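Local coordinates for protein Lysine/ornithine decarboxylase (PDB 5GJO) that decarboxylates L-lysine and L-ornithine to cadaverine and putrescine with similar efficiency, working as a homodimer with pyridoxal 5'-phosphate as cofactor, at residues A265-T270 against K344-E349; Y284-G289 against S317-P322. The protein carries 2 engineered substitutions. All coordinates share one frame; numbering follows the deposited sequence.

Contact 1: residues A265-T270 against K344-E349; sequences AVNLVT and KVLVTE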
# COMPACT_ATOMS: atom_id res chain seq x y z
N ALA A 265 9.43 -16.28 10.38
CA ALA A 265 8.47 -17.34 10.51
C ALA A 265 7.51 -17.51 9.34
O ALA A 265 6.58 -18.28 9.45
CB ALA A 265 7.68 -17.16 11.78
N VAL A 266 7.65 -16.73 8.26
CA VAL A 266 6.70 -16.67 7.18
C VAL A 266 7.43 -16.72 5.83
O VAL A 266 8.51 -16.07 5.69
CB VAL A 266 5.82 -15.42 7.29
CG1 VAL A 266 4.77 -15.41 6.19
CG2 VAL A 266 5.18 -15.29 8.65
N ASN A 267 6.92 -17.48 4.88
CA ASN A 267 7.44 -17.55 3.52
C ASN A 267 6.30 -17.18 2.57
O ASN A 267 5.17 -17.42 2.87
CB ASN A 267 7.91 -18.95 3.12
CG ASN A 267 9.17 -19.43 3.84
OD1 ASN A 267 9.64 -20.52 3.59
ND2 ASN A 267 9.70 -18.62 4.73
N LEU A 268 6.64 -16.59 1.44
CA LEU A 268 5.73 -16.38 0.33
C LEU A 268 5.95 -17.37 -0.77
O LEU A 268 7.14 -17.60 -1.21
CB LEU A 268 5.90 -15.00 -0.29
CG LEU A 268 5.10 -14.69 -1.53
CD1 LEU A 268 3.62 -14.52 -1.22
CD2 LEU A 268 5.68 -13.36 -2.06
N VAL A 269 4.87 -17.94 -1.27
CA VAL A 269 4.91 -18.82 -2.46
C VAL A 269 4.14 -18.14 -3.59
O VAL A 269 2.95 -17.79 -3.43
CB VAL A 269 4.29 -20.20 -2.22
CG1 VAL A 269 4.47 -21.08 -3.44
CG2 VAL A 269 4.96 -20.89 -1.00
N THR A 270 4.82 -17.92 -4.68
CA THR A 270 4.28 -17.20 -5.83
C THR A 270 4.63 -17.92 -7.10
O THR A 270 5.73 -18.51 -7.22
CB THR A 270 4.65 -15.72 -5.76
OG1 THR A 270 4.17 -15.04 -6.92
CG2 THR A 270 6.13 -15.51 -5.72
N LYS A 344 7.00 -22.32 -9.42
CA LYS A 344 6.82 -21.56 -8.20
C LYS A 344 8.18 -21.10 -7.72
O LYS A 344 9.14 -21.82 -7.82
CB LYS A 344 6.14 -22.38 -7.10
CG LYS A 344 4.65 -22.61 -7.34
CD LYS A 344 4.46 -23.68 -8.39
CE LYS A 344 3.01 -23.92 -8.70
NZ LYS A 344 2.39 -22.93 -9.62
N VAL A 345 8.22 -19.88 -7.22
CA VAL A 345 9.37 -19.38 -6.51
C VAL A 345 9.00 -19.14 -5.06
O VAL A 345 7.78 -19.03 -4.69
CB VAL A 345 9.98 -18.08 -7.14
CG1 VAL A 345 10.47 -18.39 -8.54
CG2 VAL A 345 9.05 -16.89 -7.08
N LEU A 346 10.05 -19.05 -4.26
CA LEU A 346 9.89 -18.93 -2.80
C LEU A 346 10.58 -17.72 -2.25
O LEU A 346 11.75 -17.51 -2.53
CB LEU A 346 10.39 -20.20 -2.11
CG LEU A 346 10.36 -20.26 -0.58
CD1 LEU A 346 8.95 -20.46 -0.06
CD2 LEU A 346 11.31 -21.37 0.01
N VAL A 347 9.87 -16.93 -1.42
CA VAL A 347 10.49 -15.82 -0.77
C VAL A 347 10.46 -16.04 0.75
O VAL A 347 9.36 -16.30 1.35
CB VAL A 347 9.83 -14.46 -1.09
CG1 VAL A 347 10.63 -13.30 -0.52
CG2 VAL A 347 9.74 -14.30 -2.58
N THR A 348 11.62 -15.99 1.38
CA THR A 348 11.78 -16.34 2.83
C THR A 348 11.80 -15.05 3.66
O THR A 348 11.91 -13.96 3.07
CB THR A 348 12.97 -17.26 3.15
OG1 THR A 348 14.23 -16.70 2.63
CG2 THR A 348 12.70 -18.59 2.56
N GLU A 349 11.73 -15.16 4.99
CA GLU A 349 11.81 -14.00 5.88
C GLU A 349 10.83 -12.89 5.43
O GLU A 349 11.22 -11.69 5.37
CB GLU A 349 13.26 -13.47 6.00
CG GLU A 349 14.22 -14.50 6.70
CD GLU A 349 14.68 -15.61 5.80
OE1 GLU A 349 15.21 -15.37 4.70
OE2 GLU A 349 14.52 -16.79 6.15
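Leu268 and Val347 are joined by two backbone hydrogen bonds, Leu268 N to Val347 O at 2.7 Å and Val347 N to Leu268 O at 2.8 Å. Thr270 and Val345 repeat the pattern two residues further along: Val345 N gives a 2.8 Å bond to Thr270 O, whereas Thr270 N reaches Val345 O over a longer 3.2 Å, though almost straight (176° at the hydrogen). Val269 and Leu346 form the non-hydrogen-bonded pair between them, and the strands run antiparallel at 158°. Beyond the ladder, Asn267 turns its flat amide back along its own strand. ND2 donates to Val266 O nearly within the amide plane, yet it stands above the carbonyl plane of that acceptor. Further bonds to Phe5 O and from Leu7 N hold this buried amide at both ends, tying these N-terminal residues to the strand; the aliphatic side of Asn267 meanwhile rests its CB on Leu346 CD1 (3.7 Å).

Leu268, Thr270, Val345 and Val347 share one face. The methyls of Thr270 and Val345 lie side by side, CG2 to CG2 3.5 Å, because both occupy the position between backbone N and carbonyl carbon; this leaves Thr270 OG1 anti to its N (chi1 177°), with Asp287 as its partner. On the other face the end of Leu346 leans toward the neighbouring strand, its CD1 4.1 Å from Val269 CG2, and Val12 of helix 9-18 covers both. Lys344 lays its CG near Val269 CG1, then bends so that NZ meets Ser271 OG and Gly342 O.

Beta-branched and leucine side chains suit such a two-sided strand pair within the C-terminal beta domain: main-chain bonds set the register, mainly apolar groups cover both faces, and the buried polar ends of Asn267 and Thr270 are satisfied by neighbouring segments.

Contact 2: residues Y284-G289 against S317-P322; sequences YILDEG and STFGGP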
# COMPACT_ATOMS: atom_id res chain seq x y z
N TYR A 284 10.59 -12.48 -15.74
CA TYR A 284 9.57 -13.32 -15.23
C TYR A 284 8.55 -12.47 -14.48
O TYR A 284 8.93 -11.68 -13.61
CB TYR A 284 10.16 -14.29 -14.23
CG TYR A 284 11.26 -15.09 -14.88
CD1 TYR A 284 10.92 -15.99 -15.87
CD2 TYR A 284 12.59 -14.92 -14.54
CE1 TYR A 284 11.89 -16.70 -16.54
CE2 TYR A 284 13.60 -15.70 -15.16
CZ TYR A 284 13.22 -16.55 -16.18
OH TYR A 284 14.09 -17.37 -16.81
N ILE A 285 7.28 -12.71 -14.80
CA ILE A 285 6.17 -12.04 -14.15
C ILE A 285 5.57 -12.97 -13.12
O ILE A 285 5.21 -14.10 -13.43
CB ILE A 285 5.08 -11.61 -15.17
CG1 ILE A 285 5.70 -10.66 -16.17
CG2 ILE A 285 3.95 -10.89 -14.44
CD1 ILE A 285 6.43 -9.50 -15.59
N LEU A 286 5.54 -12.50 -11.86
CA LEU A 286 4.98 -13.28 -10.73
C LEU A 286 3.55 -12.88 -10.40
O LEU A 286 3.16 -11.83 -10.79
CB LEU A 286 5.84 -13.09 -9.46
CG LEU A 286 7.34 -13.41 -9.69
CD1 LEU A 286 8.08 -13.15 -8.39
CD2 LEU A 286 7.47 -14.85 -10.11
N ASP A 287 2.80 -13.75 -9.70
CA ASP A 287 1.48 -13.45 -9.28
C ASP A 287 1.34 -12.69 -7.97
O ASP A 287 0.20 -12.40 -7.56
CB ASP A 287 0.50 -14.60 -9.43
CG ASP A 287 0.84 -15.84 -8.59
OD1 ASP A 287 1.68 -15.79 -7.67
OD2 ASP A 287 0.20 -16.91 -8.85
N GLU A 288 2.44 -12.26 -7.41
CA GLU A 288 2.51 -11.35 -6.30
C GLU A 288 3.50 -10.25 -6.61
O GLU A 288 4.56 -10.52 -7.19
CB GLU A 288 2.85 -12.05 -4.98
CG GLU A 288 2.72 -11.17 -3.72
CD GLU A 288 1.30 -10.90 -3.22
OE1 GLU A 288 1.20 -10.30 -2.14
OE2 GLU A 288 0.30 -11.33 -3.89
N GLY A 289 3.23 -9.04 -6.19
CA GLY A 289 4.15 -7.91 -6.54
C GLY A 289 4.17 -6.78 -5.50
O GLY A 289 3.79 -6.93 -4.30
N SER A 317 18.49 -11.88 -14.47
CA SER A 317 17.05 -11.87 -14.81
C SER A 317 16.29 -10.79 -14.04
O SER A 317 16.69 -10.41 -12.95
CB SER A 317 16.44 -13.22 -14.57
OG SER A 317 17.19 -14.30 -15.18
N THR A 318 15.18 -10.32 -14.62
CA THR A 318 14.30 -9.39 -13.97
C THR A 318 12.99 -10.07 -13.55
O THR A 318 12.49 -10.89 -14.31
CB THR A 318 14.08 -8.22 -14.88
OG1 THR A 318 15.30 -7.44 -15.01
CG2 THR A 318 13.00 -7.25 -14.37
N PHE A 319 12.45 -9.70 -12.38
CA PHE A 319 11.19 -10.23 -11.88
C PHE A 319 10.29 -9.06 -11.69
O PHE A 319 10.70 -8.07 -11.02
CB PHE A 319 11.41 -10.95 -10.53
CG PHE A 319 12.11 -12.27 -10.68
CD1 PHE A 319 13.48 -12.32 -10.79
CD2 PHE A 319 11.40 -13.45 -10.73
CE1 PHE A 319 14.10 -13.55 -10.91
CE2 PHE A 319 12.02 -14.68 -10.83
CZ PHE A 319 13.39 -14.69 -11.00
N GLY A 320 9.06 -9.17 -12.18
CA GLY A 320 8.05 -8.11 -11.98
C GLY A 320 6.81 -8.76 -11.40
O GLY A 320 6.63 -9.98 -11.47
N GLY A 321 5.98 -7.89 -10.86
CA GLY A 321 4.70 -8.31 -10.32
C GLY A 321 3.61 -8.28 -11.37
O GLY A 321 3.84 -7.98 -12.53
N PRO A 322 2.38 -8.59 -10.95
CA PRO A 322 1.29 -8.84 -11.89
C PRO A 322 0.47 -7.61 -12.27
O PRO A 322 -0.47 -7.73 -13.06
CB PRO A 322 0.38 -9.80 -11.09
CG PRO A 322 0.57 -9.35 -9.66
CD PRO A 322 2.08 -9.06 -9.59
O HOH W 1 16.76 -16.78 -16.18
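Tyr284 and Phe319 pair in parallel strands, as do Ile285 and Gly320, and the ladder zigzags from Tyr284 N to Thr318 O (2.9 Å), Gly320 N to Tyr284 O, and Leu286 N to Gly320 O (2.8 Å), the last nearly straight at 176°.

On the face carrying both rings, Tyr284 puts CD2 over one face of Phe319, 3.6 Å from CZ and offset toward the rim, with the planes inclined at 44°. The pairing sets both side chains on this face, and with each CG anti to its carbonyl carbon (Tyr284 chi1 -57°) they lean together. Leu286 CD1 then approaches Phe319 CD2 at 4.1 Å. At the phenol end, a water in the ring plane joins Tyr284 OH to Ser317 OG, donating to the serine; the phenol oxygen also bonds Leu339 N, and the serine oxygen Lys315 O. Tyrosine thus serves as apolar ring and polar tip.

On the other face Gly320 pairs with Ile285, whose CD1 leans over it, leaving little room for a CB. Past the strands, Gly289 CA comes within 3.8 Å of Gly321 CA, so close that a CB on either would clash. Pro322 presses CD against Leu286 O at 3.2 Å; having no N-H, it cannot bond that oxygen. Glu288 O is buried without a hydrogen-bond partner.

Gly321 O and Pro322 O accept bonds from Lys152 and Asn95 of the second subunit, and Ile285 packs on its Val97. Glycines thus let the two segments approach closely, and the loop after the strand meets the second subunit just ahead of Cys324, by similarity the shared proton donor.

Overall arrangement
Both contacts belong to one mixed beta sheet, their centres 14 Å apart, and the residues of contact 2 fall between the two segments of contact 1 along the chain. Strand 266-276, which pairs with 344-347 in contact 1, also pairs antiparallel with 283-286 of contact 2. Where they meet, Thr270 OG1 lies 2.7 Å from Asp287 OD1 in a probable hydrogen bond, and Val345 CG2 packs on Leu286 CD2 at 4.0 Å. Their relation to catalysis differs. Contact 1 stands back from the active site, the Glu349 side chain about 13 Å from a bound pyridoxal phosphate, while in contact 2 the Pro322 side chain is about 8 Å from that of Cys324 and about 12 Å from a cofactor.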